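Local atomic coordinates of UPF0098 protein YbcL (Escherichia coli, PDB entry 1FUX), a protein that is of unknown function but belongs to the phosphatidylethanolamine-binding protein family, related to a mammalian Raf kinase inhibitor, and forms a homodimer. Residues Phe3-Ser7 with Ala153-Ile157; Val21-Cys27 with Gly107-Pro111; Lys131-Asp135 with Met146-Asn150; Val68-Pro72 with Leu90-Ala94; Gly30-Pro34 with Tyr103-Gly108. All coordinates share one frame; numbering follows the deposited sequence.

Overall arrangement
Contacts 2 and 5 are buried and share Gly107 and Gly108, with centres about 9 Å apart. Both tie the segments 21-27 and 30-34 to the 103-111 region by polar or covalent bonds: a disulfide and a backbone bond in contact 2, an asparagine amide, a tyrosine hydroxyl and a water in contact 5. Contact 1 is a surface contact between strands of two sheets, mainly apolar with one bridging water. Contacts 3 and 4 are partly buried, rest on van der Waals packing, and join each other where Asn70 meets Ile132. Contacts 1 and 4 reach the same five-stranded sheet. Contacts 1 and 2 lie on opposite sides of the chain's centre, with their centres about 24 Å apart.

Contact 1 of 5, residues Phe3-Ser7 with Ala153-Ile157; sequences FQVTS and ATAEI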
loop_
_atom_site.group_PDB
_atom_site.type_symbol
_atom_site.label_atom_id
_atom_site.label_comp_id
_atom_site.label_asym_id
_atom_site.label_seq_id
_atom_site.Cartn_x
_atom_site.Cartn_y
_atom_site.Cartn_z
ATOM N N PHE A 3 11.485 13.749 21.099
ATOM C CA PHE A 3 10.211 14.052 20.382
ATOM C C PHE A 3 9.077 13.196 20.893
ATOM O O PHE A 3 9.205 11.974 20.989
ATOM C CB PHE A 3 10.363 13.970 18.889
ATOM C CG PHE A 3 9.251 14.441 18.003
ATOM C CD1 PHE A 3 8.717 15.719 18.088
ATOM C CD2 PHE A 3 8.712 13.589 17.050
ATOM C CE1 PHE A 3 7.733 16.189 17.253
ATOM C CE2 PHE A 3 7.718 14.044 16.205
ATOM C CZ PHE A 3 7.208 15.330 16.284
ATOM N N GLN A 4 7.942 13.786 21.317
ATOM C CA GLN A 4 6.883 13.027 21.944
ATOM C C GLN A 4 5.484 13.417 21.407
ATOM O O GLN A 4 5.416 14.472 20.815
ATOM C CB GLN A 4 6.878 13.267 23.475
ATOM C CG GLN A 4 8.047 12.722 24.277
ATOM C CD GLN A 4 8.423 13.613 25.460
ATOM O OE1 GLN A 4 7.597 13.798 26.333
ATOM N NE2 GLN A 4 9.635 14.151 25.452
ATOM N N VAL A 5 4.538 12.553 21.569
ATOM C CA VAL A 5 3.143 12.804 21.129
ATOM C C VAL A 5 2.212 12.214 22.169
ATOM O O VAL A 5 2.467 11.176 22.790
ATOM C CB VAL A 5 2.824 12.267 19.728
ATOM C CG1 VAL A 5 3.020 10.780 19.628
ATOM C CG2 VAL A 5 1.386 12.642 19.307
ATOM N N THR A 6 1.070 12.888 22.417
ATOM C CA THR A 6 0.057 12.436 23.332
ATOM C C THR A 6 -1.343 12.518 22.664
ATOM O O THR A 6 -1.436 13.173 21.633
ATOM C CB THR A 6 -0.062 13.325 24.592
ATOM O OG1 THR A 6 -0.396 14.675 24.231
ATOM C CG2 THR A 6 1.281 13.356 25.311
ATOM N N SER A 7 -2.323 11.906 23.306
ATOM C CA SER A 7 -3.682 11.980 22.763
ATOM C C SER A 7 -4.667 11.883 23.935
ATOM O O SER A 7 -4.525 11.107 24.870
ATOM C CB SER A 7 -4.024 10.904 21.714
ATOM O OG SER A 7 -5.448 10.934 21.473
ATOM N N ALA A 153 12.853 13.125 13.307
ATOM C CA ALA A 153 12.469 12.302 14.423
ATOM C C ALA A 153 11.015 11.838 14.342
ATOM O O ALA A 153 10.249 12.438 13.570
ATOM C CB ALA A 153 12.608 13.081 15.744
ATOM N N THR A 154 10.628 10.806 15.074
ATOM C CA THR A 154 9.228 10.384 15.073
ATOM C C THR A 154 8.820 9.997 16.487
ATOM O O THR A 154 9.606 9.623 17.393
ATOM C CB THR A 154 8.886 9.238 14.078
ATOM O OG1 THR A 154 9.522 8.044 14.541
ATOM C CG2 THR A 154 9.307 9.553 12.646
ATOM N N ALA A 155 7.502 10.084 16.769
ATOM C CA ALA A 155 6.944 9.633 18.007
ATOM C C ALA A 155 5.621 8.905 17.678
ATOM O O ALA A 155 4.938 9.355 16.753
ATOM C CB ALA A 155 6.615 10.771 18.974
ATOM N N GLU A 156 5.281 7.912 18.438
ATOM C CA GLU A 156 4.050 7.193 18.072
ATOM C C GLU A 156 3.276 6.655 19.246
ATOM O O GLU A 156 3.754 6.494 20.381
ATOM C CB GLU A 156 4.499 6.087 17.086
ATOM C CG GLU A 156 5.223 4.951 17.745
ATOM C CD GLU A 156 6.012 4.065 16.799
ATOM O OE1 GLU A 156 5.596 2.922 16.528
ATOM O OE2 GLU A 156 7.085 4.521 16.337
ATOM N N ILE A 157 1.967 6.479 19.027
ATOM C CA ILE A 157 1.070 5.832 19.968
ATOM C C ILE A 157 0.475 4.603 19.275
ATOM O O ILE A 157 0.088 4.762 18.123
ATOM C CB ILE A 157 -0.140 6.700 20.399
ATOM C CG1 ILE A 157 0.468 8.042 20.852
ATOM C CG2 ILE A 157 -0.908 6.011 21.511
ATOM C CD1 ILE A 157 -0.520 9.188 20.831
HETATM O O HOH W 1 10.816 10.230 19.655
#
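Apolar packing carries most of the contact between Phe3-Ser7 and Ala153-Ile157, and the methyl of Ala155 sits at its middle. This CB meets Val5 CG1 at 3.7 Å and also lies close to the backbone of Phe3 and Gln4. Val5 CG1 is rotated between its own backbone N and carbonyl carbon (chi1 60°), which brings it down between Ala155 and Ile157, 3.9 Å from Ile157 CG1. Beyond it the end of the isoleucine takes over: Ile157 CD1 reaches Ser7 CB at 4.0 Å. At the other end Phe3 CB and Ala153 CB stand 4.0 Å apart, and the ring, with CG opposite the backbone N (chi1 -171°), is carried along the 153-155 backbone. Phe3 CD2 comes to 3.6 Å from Thr154 C, which lies at the ring edge. With only the methyl of an alanine in place of the Phe3 ring, a gap is likely to open beside the Thr154 peptide, and Val124 would lose a neighbour.

The polar part of the contact is a single bridge. One water donates to Phe3 O at 2.7 Å and to Thr154 O at 2.6 Å, so it answers two carbonyls that could not bond each other.

The two strand segments run the same way, 27° apart with axes 5.7 Å apart, and are not neighbours in a sheet: strand 4-6 bonds to strand 36-39, and strand 151-161 to strand 118-127. Face-to-face packing of two sheets through small and branched side chains in this way is typical of a beta sandwich, here that of the PEBP fold.

Contact 2 of 5, residues Val21-Cys27 with Gly107-Pro111; sequences VFSGFGC and GGACP
Cys27 and Cys110 are joined by a disulfide whose two halves differ in conformation. Cys27 SG lies beside its own backbone N, opposite the carbonyl carbon, whereas Cys110 SG is swung opposite its backbone N (chi1 -173°). The two sulfurs, 2.1 Å apart, meet with a chi3 of 92°, close to the relaxed value and right-handed. Cys110 CB is also pressed against Phe22 CB at 3.8 Å, and Phe25 CB rests 4.1 Å from Cys110 SG. Gly24 to Cys27 form a type I' turn, and the bonds Gly24 N to Cys27 O and Cys27 N to Gly24 O close a beta hairpin. The disulfide ties the Cys27 end of this hairpin to the loop 107-111. Phe22 N gives a nearly straight bond to Ala109 O at 2.9 Å, from above the carbonyl plane. With CG anti to that nitrogen (chi1 -172°), the Phe22 ring turns its edge to Gly108 N, 3.8 Å from Phe22 CD1. The ring is stacked with Phe101, and its CE2 lies over one face of the Phe25 ring, offset toward the rim. Gly108 comes so near Val21 and Phe22 that a CB there would clash with the backbone. Val21 CG1 lies against Ala109 O, at 3.5 Å.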
loop_
_atom_site.group_PDB
_atom_site.type_symbol
_atom_site.label_atom_id
_atom_site.label_comp_id
_atom_site.label_asym_id
_atom_site.label_seq_id
_atom_site.Cartn_x
_atom_site.Cartn_y
_atom_site.Cartn_z
ATOM N N VAL A 21 -13.280 3.600 14.729
ATOM C CA VAL A 21 -13.473 2.366 13.938
ATOM C C VAL A 21 -14.119 2.788 12.618
ATOM O O VAL A 21 -14.811 3.831 12.559
ATOM C CB VAL A 21 -14.369 1.423 14.756
ATOM C CG1 VAL A 21 -14.932 0.202 14.019
ATOM C CG2 VAL A 21 -13.582 0.952 15.964
ATOM N N PHE A 22 -13.697 2.146 11.537
ATOM C CA PHE A 22 -14.129 2.552 10.192
ATOM C C PHE A 22 -15.643 2.406 10.027
ATOM O O PHE A 22 -16.307 1.708 10.781
ATOM C CB PHE A 22 -13.413 1.610 9.202
ATOM C CG PHE A 22 -13.557 1.951 7.753
ATOM C CD1 PHE A 22 -13.268 3.202 7.285
ATOM C CD2 PHE A 22 -14.094 1.015 6.858
ATOM C CE1 PHE A 22 -13.402 3.572 5.955
ATOM C CE2 PHE A 22 -14.274 1.362 5.515
ATOM C CZ PHE A 22 -13.938 2.632 5.087
ATOM N N SER A 23 -16.188 3.078 9.017
ATOM C CA SER A 23 -17.628 2.922 8.722
ATOM C C SER A 23 -17.664 2.365 7.298
ATOM O O SER A 23 -17.389 3.087 6.356
ATOM C CB SER A 23 -18.341 4.251 8.862
ATOM O OG SER A 23 -19.691 4.143 8.395
ATOM N N GLY A 24 -17.875 1.080 7.120
ATOM C CA GLY A 24 -17.775 0.402 5.838
ATOM C C GLY A 24 -17.088 -0.958 6.064
ATOM O O GLY A 24 -16.577 -1.259 7.133
ATOM N N PHE A 25 -17.156 -1.842 5.080
ATOM C CA PHE A 25 -16.668 -3.216 5.158
ATOM C C PHE A 25 -17.281 -3.968 6.328
ATOM O O PHE A 25 -16.618 -4.709 7.071
ATOM C CB PHE A 25 -15.145 -3.138 5.229
ATOM C CG PHE A 25 -14.360 -2.518 4.118
ATOM C CD1 PHE A 25 -14.898 -1.719 3.119
ATOM C CD2 PHE A 25 -12.982 -2.695 4.088
ATOM C CE1 PHE A 25 -14.122 -1.172 2.118
ATOM C CE2 PHE A 25 -12.186 -2.160 3.090
ATOM C CZ PHE A 25 -12.753 -1.396 2.097
ATOM N N GLY A 26 -18.543 -3.732 6.679
ATOM C CA GLY A 26 -19.172 -4.374 7.817
ATOM C C GLY A 26 -18.800 -3.833 9.180
ATOM O O GLY A 26 -19.120 -4.443 10.199
ATOM N N CYS A 27 -18.090 -2.725 9.243
ATOM C CA CYS A 27 -17.705 -2.055 10.481
ATOM C C CYS A 27 -18.636 -0.864 10.602
ATOM O O CYS A 27 -18.956 -0.260 9.579
ATOM C CB CYS A 27 -16.234 -1.653 10.458
ATOM S SG CYS A 27 -15.113 -3.029 10.805
ATOM N N GLY A 107 -9.183 6.788 7.763
ATOM C CA GLY A 107 -10.118 5.652 7.736
ATOM C C GLY A 107 -9.776 4.798 8.963
ATOM O O GLY A 107 -8.596 4.504 9.209
ATOM N N GLY A 108 -10.777 4.487 9.803
ATOM C CA GLY A 108 -10.496 3.813 11.068
ATOM C C GLY A 108 -10.224 2.326 10.998
ATOM O O GLY A 108 -9.971 1.779 9.939
ATOM N N ALA A 109 -10.166 1.691 12.163
ATOM C CA ALA A 109 -9.820 0.282 12.214
ATOM C C ALA A 109 -10.962 -0.568 11.663
ATOM O O ALA A 109 -12.107 -0.252 11.938
ATOM C CB ALA A 109 -9.524 -0.089 13.673
ATOM N N CYS A 110 -10.616 -1.712 11.109
ATOM C CA CYS A 110 -11.671 -2.650 10.706
ATOM C C CYS A 110 -11.034 -4.007 10.458
ATOM O O CYS A 110 -10.906 -4.439 9.327
ATOM C CB CYS A 110 -12.460 -2.082 9.519
ATOM S SG CYS A 110 -13.906 -3.119 9.133
ATOM N N PRO A 111 -10.557 -4.655 11.525
ATOM C CA PRO A 111 -9.923 -5.958 11.446
ATOM C C PRO A 111 -10.906 -7.079 11.198
ATOM O O PRO A 111 -12.092 -6.950 11.504
ATOM C CB PRO A 111 -9.285 -6.099 12.840
ATOM C CG PRO A 111 -10.233 -5.382 13.738
ATOM C CD PRO A 111 -10.710 -4.189 12.925
#

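Contact 3 of 5, residues Lys131-Asp135 with Met146-Asn150; sequences KIPVD and MLNAN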
loop_
_atom_site.group_PDB
_atom_site.type_symbol
_atom_site.label_atom_id
_atom_site.label_comp_id
_atom_site.label_asym_id
_atom_site.label_seq_id
_atom_site.Cartn_x
_atom_site.Cartn_y
_atom_site.Cartn_z
ATOM N N LYS A 131 7.855 21.478 2.448
ATOM C CA LYS A 131 6.787 20.936 1.627
ATOM C C LYS A 131 7.243 19.683 0.876
ATOM O O LYS A 131 8.323 19.742 0.291
ATOM C CB LYS A 131 6.327 21.887 0.527
ATOM C CG LYS A 131 5.426 23.049 0.864
ATOM C CD LYS A 131 4.009 22.682 1.247
ATOM C CE LYS A 131 3.268 23.950 1.681
ATOM N NZ LYS A 131 1.795 23.826 1.576
ATOM N N ILE A 132 6.392 18.674 0.867
ATOM C CA ILE A 132 6.706 17.474 0.074
ATOM C C ILE A 132 5.566 17.378 -0.930
ATOM O O ILE A 132 4.477 17.845 -0.592
ATOM C CB ILE A 132 6.932 16.204 0.885
ATOM C CG1 ILE A 132 5.884 15.882 1.967
ATOM C CG2 ILE A 132 8.322 16.244 1.533
ATOM C CD1 ILE A 132 5.806 14.346 2.110
ATOM N N PRO A 133 5.821 17.034 -2.180
ATOM C CA PRO A 133 4.830 17.027 -3.218
ATOM C C PRO A 133 3.809 15.906 -3.054
ATOM O O PRO A 133 3.970 14.878 -3.687
ATOM C CB PRO A 133 5.609 16.863 -4.517
ATOM C CG PRO A 133 6.836 16.127 -4.087
ATOM C CD PRO A 133 7.164 16.631 -2.704
ATOM N N VAL A 134 2.837 16.049 -2.173
ATOM C CA VAL A 134 1.826 15.010 -2.031
ATOM C C VAL A 134 0.474 15.625 -2.389
ATOM O O VAL A 134 0.250 16.837 -2.274
ATOM C CB VAL A 134 1.802 14.170 -0.772
ATOM C CG1 VAL A 134 2.984 14.361 0.149
ATOM C CG2 VAL A 134 0.490 14.048 -0.025
ATOM N N ASP A 135 -0.363 14.752 -2.942
ATOM C CA ASP A 135 -1.710 15.199 -3.276
ATOM C C ASP A 135 -2.680 14.097 -2.900
ATOM O O ASP A 135 -2.284 13.055 -2.335
ATOM C CB ASP A 135 -1.793 15.702 -4.697
ATOM C CG ASP A 135 -1.459 14.685 -5.764
ATOM O OD1 ASP A 135 -1.640 13.461 -5.579
ATOM O OD2 ASP A 135 -1.022 15.179 -6.846
HETATM N N MSE A 146 8.695 9.513 0.865
HETATM C CA MSE A 146 9.108 10.873 1.155
HETATM C C MSE A 146 9.298 11.205 2.619
HETATM O O MSE A 146 10.145 12.102 2.838
HETATM C CB MSE A 146 8.154 11.901 0.533
HETATM C CG MSE A 146 8.149 11.813 -0.981
HETATM SE SE MSE A 146 6.791 12.866 -1.796
HETATM C CE MSE A 146 5.355 12.040 -1.167
ATOM N N LEU A 147 8.535 10.651 3.540
ATOM C CA LEU A 147 8.740 10.946 4.955
ATOM C C LEU A 147 10.037 10.329 5.456
ATOM O O LEU A 147 10.830 10.927 6.211
ATOM C CB LEU A 147 7.574 10.391 5.797
ATOM C CG LEU A 147 6.199 11.004 5.423
ATOM C CD1 LEU A 147 5.089 10.475 6.322
ATOM C CD2 LEU A 147 6.280 12.511 5.548
ATOM N N ASN A 148 10.290 9.063 5.050
ATOM C CA ASN A 148 11.540 8.460 5.552
ATOM C C ASN A 148 12.750 9.228 5.039
ATOM O O ASN A 148 13.734 9.261 5.777
ATOM C CB ASN A 148 11.690 6.994 5.214
ATOM C CG ASN A 148 10.923 6.102 6.149
ATOM O OD1 ASN A 148 10.957 6.107 7.391
ATOM N ND2 ASN A 148 10.181 5.224 5.494
ATOM N N ALA A 149 12.747 9.785 3.855
ATOM C CA ALA A 149 13.818 10.578 3.281
ATOM C C ALA A 149 13.990 11.943 3.939
ATOM O O ALA A 149 15.021 12.612 3.808
ATOM C CB ALA A 149 13.516 10.826 1.792
ATOM N N ASN A 150 12.947 12.436 4.608
ATOM C CA ASN A 150 13.009 13.773 5.231
ATOM C C ASN A 150 12.876 13.721 6.729
ATOM O O ASN A 150 12.816 14.767 7.413
ATOM C CB ASN A 150 11.908 14.626 4.591
ATOM C CG ASN A 150 12.197 14.901 3.132
ATOM O OD1 ASN A 150 12.978 15.797 2.813
ATOM N ND2 ASN A 150 11.631 14.169 2.192
#
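Selenium stands against a proline here: Met146, deposited as selenomethionine, lays its SE 3.9 Å from Pro133 CD. Pro133 is the centre of an inverse gamma turn, and this turn with its two neighbours packs a loop against helix 140-148, the helix that lies beside strand 63-72 of the large sheet of the PEBP fold. The Met146 side chain is extended at chi2, then bent at chi3 (-64°), which takes the terminal CE past the proline to Val134 CG1 at 3.6 Å. The same side chain meets the loop nearer its root, where Met146 CB touches Ile132 CD1 at 3.7 Å. Ile132 thus spans two helix residues with one methyl, since CD1 also comes to Leu147 CD2, the two side chains crossing at about a right angle. Leu147 in turn packs on Val69, Ala49 and Trp125 of the sheet, and Ile132 and Val134 rest on Val69 too. The second subunit comes near at Asn148, against which its Pro58 packs.

Asn150, farther along the same segment, turns its amide back on the chain. Its ND2 donates a short, straight bond (172°) to Met146 O, 2.6 Å long and in the carbonyl plane, with the acceptor also in the plane of the amide, and this fixes the rotation of the amide. A leucine in its place, having no N-H to offer, is likely to leave Met146 O without this donor. The side chains of Ile132 and Asn150 pass in opposite directions, with Ile132 CG2 4.0 Å from Asn150 ND2.

Contact 4 of 5, residues Val68-Pro72 with Leu90-Ala94; sequences VVNIP and LPTGA
Asn70 and Gly93 meet at the start of the asparagine side chain: Asn70 CB lies 3.6 Å from Gly93 O. From there CG runs beside the backbone N and opposite the carbonyl carbon (chi1 -60°), leading the amide away from the 90-94 loop. At the tip OD1 accepts a bond from Ile132 N of the neighbouring loop. The positive phi (64°) of Asn70 is unusual for a strand residue, and its backbone O comes to 3.4 Å from Gly93 O, two acceptors that cannot bond each other. The 90-94 loop holds a type II beta turn from Pro91 to Ala94, closed by Ala94 N to Pro91 O, with Gly93 at the third position, where a side chain would jam against the preceding carbonyl. It delivers the chain to the edge of the large sheet, where Val69 pairs with Val95. Ala94 CA gives two weak CH...O contacts, to Val69 O at 3.3 Å and to Asn70 O at 3.5 Å. Its methyl is shared by Val68 CG1 and Ile71 CG1, each 3.9 Å from Ala94 CB. Val68 CG1 has a second apolar neighbour in Leu90 CD2 at 3.7 Å, the two side chains passing in opposite directions. At the far end of the contact Pro72 CG lies 3.4 Å from Thr92 O.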
loop_
_atom_site.group_PDB
_atom_site.type_symbol
_atom_site.label_atom_id
_atom_site.label_comp_id
_atom_site.label_asym_id
_atom_site.label_seq_id
_atom_site.Cartn_x
_atom_site.Cartn_y
_atom_site.Cartn_z
ATOM N N VAL A 68 -1.126 12.458 6.518
ATOM C CA VAL A 68 -1.345 13.899 6.455
ATOM C C VAL A 68 0.074 14.532 6.446
ATOM O O VAL A 68 0.832 14.120 7.312
ATOM C CB VAL A 68 -1.875 14.583 7.737
ATOM C CG1 VAL A 68 -2.242 16.050 7.432
ATOM C CG2 VAL A 68 -3.003 13.848 8.353
ATOM N N VAL A 69 0.331 15.404 5.491
ATOM C CA VAL A 69 1.692 15.953 5.481
ATOM C C VAL A 69 1.555 17.462 5.325
ATOM O O VAL A 69 0.446 17.995 5.152
ATOM C CB VAL A 69 2.588 15.387 4.378
ATOM C CG1 VAL A 69 2.700 13.849 4.408
ATOM C CG2 VAL A 69 2.086 15.761 2.996
ATOM N N ASN A 70 2.735 18.115 5.354
ATOM C CA ASN A 70 2.780 19.569 5.154
ATOM C C ASN A 70 2.042 20.290 6.278
ATOM O O ASN A 70 1.503 21.400 6.099
ATOM C CB ASN A 70 2.342 19.976 3.761
ATOM C CG ASN A 70 3.157 19.419 2.589
ATOM O OD1 ASN A 70 4.249 18.924 2.803
ATOM N ND2 ASN A 70 2.662 19.485 1.365
ATOM N N ILE A 71 2.110 19.717 7.467
ATOM C CA ILE A 71 1.613 20.406 8.647
ATOM C C ILE A 71 2.686 21.479 8.928
ATOM O O ILE A 71 3.867 21.166 9.107
ATOM C CB ILE A 71 1.352 19.495 9.815
ATOM C CG1 ILE A 71 0.268 18.433 9.464
ATOM C CG2 ILE A 71 0.875 20.340 10.992
ATOM C CD1 ILE A 71 0.318 17.266 10.438
ATOM N N PRO A 72 2.275 22.739 8.921
ATOM C CA PRO A 72 3.224 23.824 9.181
ATOM C C PRO A 72 3.976 23.593 10.466
ATOM O O PRO A 72 3.526 23.127 11.514
ATOM C CB PRO A 72 2.377 25.096 9.226
ATOM C CG PRO A 72 1.102 24.745 8.570
ATOM C CD PRO A 72 0.919 23.236 8.661
ATOM N N LEU A 90 -8.978 20.211 8.571
ATOM C CA LEU A 90 -7.519 20.121 8.408
ATOM C C LEU A 90 -6.852 21.484 8.638
ATOM O O LEU A 90 -7.341 22.474 8.101
ATOM C CB LEU A 90 -7.191 19.751 6.989
ATOM C CG LEU A 90 -6.557 18.549 6.367
ATOM C CD1 LEU A 90 -5.996 18.940 4.994
ATOM C CD2 LEU A 90 -5.491 17.876 7.190
ATOM N N PRO A 91 -5.718 21.508 9.325
ATOM C CA PRO A 91 -4.988 22.756 9.532
ATOM C C PRO A 91 -4.569 23.300 8.185
ATOM O O PRO A 91 -4.235 22.547 7.249
ATOM C CB PRO A 91 -3.827 22.375 10.440
ATOM C CG PRO A 91 -4.103 21.013 10.955
ATOM C CD PRO A 91 -5.054 20.356 9.967
ATOM N N THR A 92 -4.630 24.619 7.996
ATOM C CA THR A 92 -4.301 25.223 6.717
ATOM C C THR A 92 -2.859 24.895 6.354
ATOM O O THR A 92 -1.999 24.850 7.217
ATOM C CB THR A 92 -4.566 26.747 6.698
ATOM O OG1 THR A 92 -3.593 27.457 7.469
ATOM C CG2 THR A 92 -5.898 27.000 7.409
ATOM N N GLY A 93 -2.665 24.556 5.103
ATOM C CA GLY A 93 -1.421 24.157 4.513
ATOM C C GLY A 93 -1.263 22.646 4.412
ATOM O O GLY A 93 -0.507 22.200 3.538
ATOM N N ALA A 94 -1.974 21.885 5.238
ATOM C CA ALA A 94 -1.716 20.428 5.281
ATOM C C ALA A 94 -2.485 19.794 4.157
ATOM O O ALA A 94 -3.369 20.413 3.544
ATOM C CB ALA A 94 -1.990 19.885 6.674
#

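Contact 5 of 5, residues Gly30-Pro34 with Tyr103-Gly108; sequences GNTSP and YAGFGG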
loop_
_atom_site.group_PDB
_atom_site.type_symbol
_atom_site.label_atom_id
_atom_site.label_comp_id
_atom_site.label_asym_id
_atom_site.label_seq_id
_atom_site.Cartn_x
_atom_site.Cartn_y
_atom_site.Cartn_z
ATOM N N GLY A 30 -17.489 5.340 14.100
ATOM C CA GLY A 30 -17.575 6.777 13.915
ATOM C C GLY A 30 -16.610 7.306 12.859
ATOM O O GLY A 30 -16.719 8.456 12.431
ATOM N N ASN A 31 -15.632 6.496 12.473
ATOM C CA ASN A 31 -14.601 6.874 11.500
ATOM C C ASN A 31 -14.012 8.252 11.706
ATOM O O ASN A 31 -13.928 9.085 10.791
ATOM C CB ASN A 31 -15.217 6.638 10.096
ATOM C CG ASN A 31 -14.183 6.470 8.993
ATOM O OD1 ASN A 31 -13.079 5.969 9.217
ATOM N ND2 ASN A 31 -14.445 6.931 7.776
ATOM N N THR A 32 -13.636 8.586 12.959
ATOM C CA THR A 32 -13.091 9.900 13.277
ATOM C C THR A 32 -11.627 9.787 13.758
ATOM O O THR A 32 -11.429 8.904 14.569
ATOM C CB THR A 32 -13.880 10.499 14.471
ATOM O OG1 THR A 32 -15.240 10.719 14.002
ATOM C CG2 THR A 32 -13.379 11.860 14.909
ATOM N N SER A 33 -10.770 10.689 13.312
ATOM C CA SER A 33 -9.371 10.608 13.743
ATOM C C SER A 33 -9.280 11.151 15.165
ATOM O O SER A 33 -9.975 12.094 15.496
ATOM C CB SER A 33 -8.512 11.469 12.849
ATOM O OG SER A 33 -8.914 12.832 12.753
ATOM N N PRO A 34 -8.474 10.509 15.996
ATOM C CA PRO A 34 -8.238 11.056 17.344
ATOM C C PRO A 34 -7.348 12.274 17.347
ATOM O O PRO A 34 -6.516 12.518 16.453
ATOM C CB PRO A 34 -7.564 9.838 18.000
ATOM C CG PRO A 34 -6.682 9.336 16.885
ATOM C CD PRO A 34 -7.641 9.306 15.692
ATOM N N TYR A 103 -9.429 6.646 -0.256
ATOM C CA TYR A 103 -9.741 8.071 -0.182
ATOM C C TYR A 103 -8.686 8.842 0.605
ATOM O O TYR A 103 -7.936 8.267 1.400
ATOM C CB TYR A 103 -11.139 8.386 0.344
ATOM C CG TYR A 103 -11.420 7.898 1.740
ATOM C CD1 TYR A 103 -11.198 8.811 2.772
ATOM C CD2 TYR A 103 -11.902 6.640 2.061
ATOM C CE1 TYR A 103 -11.466 8.445 4.080
ATOM C CE2 TYR A 103 -12.200 6.263 3.359
ATOM C CZ TYR A 103 -11.948 7.200 4.360
ATOM O OH TYR A 103 -12.186 6.868 5.690
ATOM N N ALA A 104 -8.691 10.168 0.383
ATOM C CA ALA A 104 -7.756 11.052 1.067
ATOM C C ALA A 104 -8.365 11.561 2.389
ATOM O O ALA A 104 -9.020 12.588 2.417
ATOM C CB ALA A 104 -7.474 12.222 0.122
ATOM N N GLY A 105 -8.092 10.866 3.467
ATOM C CA GLY A 105 -8.732 11.204 4.761
ATOM C C GLY A 105 -8.442 10.019 5.663
ATOM O O GLY A 105 -7.769 9.028 5.262
ATOM N N PHE A 106 -8.766 10.146 6.924
ATOM C CA PHE A 106 -8.581 9.100 7.914
ATOM C C PHE A 106 -9.639 8.041 7.725
ATOM O O PHE A 106 -10.811 8.304 7.544
ATOM C CB PHE A 106 -8.833 9.668 9.341
ATOM C CG PHE A 106 -8.874 8.623 10.423
ATOM C CD1 PHE A 106 -7.647 8.141 10.941
ATOM C CD2 PHE A 106 -10.071 8.144 10.926
ATOM C CE1 PHE A 106 -7.651 7.225 11.985
ATOM C CE2 PHE A 106 -10.072 7.231 11.952
ATOM C CZ PHE A 106 -8.863 6.774 12.488
ATOM N N GLY A 107 -9.183 6.788 7.763
ATOM C CA GLY A 107 -10.118 5.652 7.736
ATOM C C GLY A 107 -9.776 4.798 8.963
ATOM O O GLY A 107 -8.596 4.504 9.209
ATOM N N GLY A 108 -10.777 4.487 9.803
ATOM C CA GLY A 108 -10.496 3.813 11.068
ATOM C C GLY A 108 -10.224 2.326 10.998
ATOM O O GLY A 108 -9.971 1.779 9.939
HETATM O O HOH W 2 -12.462 10.270 8.626
#
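Tyr103 and Asn31 meet through the tyrosine hydroxyl, which takes part in two bonds. Asn31 ND2 donates to Tyr103 OH at 3.1 Å in a nearly straight line (174°), with the oxygen in the plane of the amide, while the ring stands almost perpendicular to that plane (86°). The hydroxyl in turn donates a hydrogen bond to Phe106 O, 2.7 Å away, and so links Asn31 to the loop.

Phe106 comes next. With CG opposite the backbone N (chi1 171°), its ring is placed against the 32-34 backbone and receives Ser33 CA over the centre of one face at 3.7 Å, a CH-pi contact close to the ring normal. Phe106 CE2 also lies 3.4 Å from Thr32 O, and Asn31 O sits at the ring edge. Water 2 crosses there, donating to Asn31 O and to Phe106 O; the latter therefore takes two donors.

Gly107 brings its CA to 3.3 Å from Asn31 OD1, and a side chain on it would be crowded by Tyr103 OH. Its own carbonyl is held by His65. At Gly108 the backbone N gives Asn31 OD1 a 2.8 Å bond, nearly along the C=O axis.

Asn31 is thus gripped on both amide atoms by partners of opposite kind, a peptide N-H at OD1 and a hydroxyl at ND2, which settles the rotation of the amide. In PEBP relatives a glycine-rich loop and a histidine probably equivalent to His65 border an anion pocket, and the bonds from Asn31 are consistent with a second-shell brace for such a loop.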